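Interleukin-1beta (Gallus gallus, PDB 2WRY) probably acts as a secreted inflammatory cytokine that binds the interleukin-1 receptor, this chain being the C-terminal beta-trefoil part of the longer protein. Local coordinates at residues Glu104-Ile109 with Ser125-Gly130. Numbering follows the deposited sequence.
Sequences ELTRFI and SAAFPG
Ala126 meets Ile109 through both backbone and side chain. Its N-H donates to Ile109 O over 2.9 Å at a nearly straight 162°, reaching the oxygen from a direction tilted 29° off the carbonyl plane. Its CB lies 3.7 Å from Ile109 CG2, the branch held anti to the backbone N (chi1 -63° places CG1 beside that N); the end of the side chain leads away, and Ile109 also packs on Ile100. Thr106 suits its place by offering a methyl and a hydroxyl at once: OG1 bonds Ser102 O, and CG2 stands 3.7 Å from Ala126 CB. The alanine methyl thus sits among two methyl groups and Ile109 O, 3.3 Å from Ala126 CB, and a small residue fits where the two segments come so near.

Ala127 forms the looser, partly exposed edge: its CB comes no nearer than 3.9 Å, to Arg107 CA, a lone methyl able to lie against backbone. The Arg107 side chain leaves in the other direction, where its guanidinium lies with one face over Phe108 CE2 and NE pairs with Glu92.

A water mediates the polar part. It donates to Arg107 O and to Ile109 O (2.8 Å) and accepts from Ser125 OG at 2.7 Å, so Ile109 O receives two bonds. Serine suits this spot because its hydroxyl also accepts from Phe128 N at 2.9 Å, an ST motif just beyond strand 120-125. The Ala126-Ile109 bond holds together the open end of the antiparallel hairpin 110-115/120-125, where its strands enter and leave, within the beta-trefoil fold of the interleukin-1 family.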
ATOM      1  N   GLU A 104      17.402   3.468   3.129  1.00 20.55           N
ATOM      2  CA  GLU A 104      17.105   2.677   1.921  1.00 20.96           C
ATOM      3  C   GLU A 104      15.937   1.723   2.148  1.00 19.30           C
ATOM      4  O   GLU A 104      15.015   1.691   1.349  1.00 18.55           O
ATOM      5  CB  GLU A 104      18.329   1.878   1.462  1.00 23.62           C
ATOM      6  CG  GLU A 104      18.252   1.440   0.018  1.00 29.85           C
ATOM      7  CD  GLU A 104      18.926   0.088  -0.249  1.00 36.30           C
ATOM      8  OE1 GLU A 104      19.478  -0.533   0.702  1.00 39.98           O
ATOM      9  OE2 GLU A 104      18.906  -0.352  -1.432  1.00 41.15           O
ATOM     10  N   LEU A 105      15.999   0.946   3.231  1.00 17.33           N
ATOM     11  CA  LEU A 105      14.951  -0.064   3.508  1.00 16.57           C
ATOM     12  C   LEU A 105      13.654   0.578   3.978  1.00 16.07           C
ATOM     13  O   LEU A 105      12.601  -0.040   3.903  1.00 14.91           O
ATOM     14  CB  LEU A 105      15.430  -1.067   4.550  1.00 16.52           C
ATOM     15  CG  LEU A 105      16.456  -2.062   4.013  1.00 16.85           C
ATOM     16  CD1 LEU A 105      17.066  -2.780   5.206  1.00 18.37           C
ATOM     17  CD2 LEU A 105      15.777  -3.022   3.037  1.00 17.85           C
ATOM     18  N   THR A 106      13.731   1.810   4.471  1.00 15.44           N
ATOM     19  CA  THR A 106      12.507   2.513   4.889  1.00 15.35           C
ATOM     20  C   THR A 106      11.517   2.712   3.724  1.00 14.46           C
ATOM     21  O   THR A 106      10.317   2.935   3.971  1.00 14.62           O
ATOM     22  CB  THR A 106      12.840   3.820   5.633  1.00 16.58           C
ATOM     23  OG1 THR A 106      13.569   3.482   6.825  1.00 19.00           O
ATOM     24  CG2 THR A 106      11.574   4.566   6.029  1.00 18.13           C
ATOM     25  N   ARG A 107      11.980   2.554   2.476  1.00 13.54           N
ATOM     26  CA  ARG A 107      11.095   2.603   1.294  1.00 13.48           C
ATOM     27  C   ARG A 107       9.916   1.633   1.397  1.00 12.78           C
ATOM     28  O   ARG A 107       8.850   1.878   0.797  1.00 13.13           O
ATOM     29  CB  ARG A 107      11.882   2.339  -0.013  1.00 13.85           C
ATOM     30  CG  ARG A 107      12.333   0.891  -0.226  1.00 15.12           C
ATOM     31  CD  ARG A 107      13.214   0.833  -1.445  1.00 16.37           C
ATOM     32  NE  ARG A 107      13.594  -0.514  -1.869  1.00 17.34           N
ATOM     33  CZ  ARG A 107      14.676  -1.151  -1.430  1.00 16.49           C
ATOM     34  NH1 ARG A 107      15.435  -0.606  -0.482  1.00 17.84           N
ATOM     35  NH2 ARG A 107      14.968  -2.363  -1.889  1.00 17.91           N
ATOM     36  N   PHE A 108      10.104   0.545   2.153  1.00 12.90           N
ATOM     37  CA  PHE A 108       9.060  -0.471   2.288  1.00 12.06           C
ATOM     38  C   PHE A 108       8.055  -0.186   3.381  1.00 12.24           C
ATOM     39  O   PHE A 108       7.064  -0.897   3.470  1.00 12.93           O
ATOM     40  CB  PHE A 108       9.688  -1.823   2.620  1.00 11.96           C
ATOM     41  CG  PHE A 108      10.469  -2.400   1.479  1.00 12.15           C
ATOM     42  CD1 PHE A 108       9.816  -2.857   0.331  1.00 14.35           C
ATOM     43  CD2 PHE A 108      11.858  -2.494   1.557  1.00 14.19           C
ATOM     44  CE1 PHE A 108      10.528  -3.420  -0.734  1.00 15.50           C
ATOM     45  CE2 PHE A 108      12.593  -3.042   0.479  1.00 14.95           C
ATOM     46  CZ  PHE A 108      11.932  -3.502  -0.651  1.00 15.14           C
ATOM     47  N   ILE A 109       8.311   0.825   4.215  1.00 12.00           N
ATOM     48  CA  ILE A 109       7.467   1.074   5.383  1.00 12.57           C
ATOM     49  C   ILE A 109       6.421   2.157   5.113  1.00 12.48           C
ATOM     50  O   ILE A 109       6.723   3.215   4.559  1.00 12.80           O
ATOM     51  CB  ILE A 109       8.319   1.434   6.651  1.00 13.44           C
ATOM     52  CG1 ILE A 109       9.216   0.262   7.058  1.00 15.01           C
ATOM     53  CG2 ILE A 109       7.431   1.855   7.841  1.00 13.81           C
ATOM     54  CD1 ILE A 109       8.440  -1.005   7.432  1.00 18.57           C
ATOM     55  N   SER A 125       3.414   6.915   3.339  1.00 11.90           N
ATOM     56  CA  SER A 125       4.820   6.482   3.198  1.00 11.97           C
ATOM     57  C   SER A 125       5.702   6.972   4.338  1.00 12.82           C
ATOM     58  O   SER A 125       5.677   8.159   4.679  1.00 13.83           O
ATOM     59  CB  SER A 125       5.388   6.985   1.865  1.00 12.33           C
ATOM     60  OG  SER A 125       6.754   6.649   1.774  1.00 13.50           O
ATOM     61  N   ALA A 126       6.538   6.081   4.875  1.00 12.77           N
ATOM     62  CA  ALA A 126       7.554   6.495   5.847  1.00 14.15           C
ATOM     63  C   ALA A 126       8.748   7.168   5.167  1.00 14.91           C
ATOM     64  O   ALA A 126       9.393   8.055   5.772  1.00 15.96           O
ATOM     65  CB  ALA A 126       8.038   5.306   6.702  1.00 14.49           C
ATOM     66  N   ALA A 127       9.074   6.730   3.947  1.00 14.71           N
ATOM     67  CA  ALA A 127      10.208   7.286   3.200  1.00 15.63           C
ATOM     68  C   ALA A 127       9.856   8.644   2.635  1.00 15.37           C
ATOM     69  O   ALA A 127      10.740   9.502   2.478  1.00 16.23           O
ATOM     70  CB  ALA A 127      10.629   6.353   2.085  1.00 15.67           C
ATOM     71  N   PHE A 128       8.570   8.829   2.325  1.00 13.89           N
ATOM     72  CA  PHE A 128       8.049  10.083   1.768  1.00 13.02           C
ATOM     73  C   PHE A 128       6.889  10.588   2.621  1.00 12.96           C
ATOM     74  O   PHE A 128       5.744  10.522   2.185  1.00 13.54           O
ATOM     75  CB  PHE A 128       7.575   9.896   0.320  1.00 13.82           C
ATOM     76  CG  PHE A 128       8.700   9.664  -0.652  1.00 12.76           C
ATOM     77  CD1 PHE A 128       9.164  10.692  -1.487  1.00 15.40           C
ATOM     78  CD2 PHE A 128       9.299   8.398  -0.735  1.00 16.38           C
ATOM     79  CE1 PHE A 128      10.220  10.447  -2.393  1.00 15.75           C
ATOM     80  CE2 PHE A 128      10.352   8.162  -1.635  1.00 15.39           C
ATOM     81  CZ  PHE A 128      10.801   9.188  -2.456  1.00 17.42           C
ATOM     82  N   PRO A 129       7.183  11.104   3.829  1.00 13.46           N
ATOM     83  CA  PRO A 129       6.099  11.597   4.677  1.00 13.23           C
ATOM     84  C   PRO A 129       5.227  12.613   3.924  1.00 12.39           C
ATOM     85  O   PRO A 129       5.752  13.419   3.122  1.00 13.44           O
ATOM     86  CB  PRO A 129       6.824  12.251   5.874  1.00 14.24           C
ATOM     87  CG  PRO A 129       8.233  11.785   5.817  1.00 15.29           C
ATOM     88  CD  PRO A 129       8.510  11.208   4.476  1.00 13.82           C
ATOM     89  N   GLY A 130       3.903  12.542   4.148  1.00 12.08           N
ATOM     90  CA  GLY A 130       2.989  13.410   3.418  1.00 11.95           C
ATOM     91  C   GLY A 130       2.473  12.815   2.131  1.00 12.14           C
ATOM     92  O   GLY A 130       1.558  13.369   1.508  1.00 13.27           O
TER
HETATM   93  O   HOH W   1       7.580   4.119   2.085  1.00 15.97           O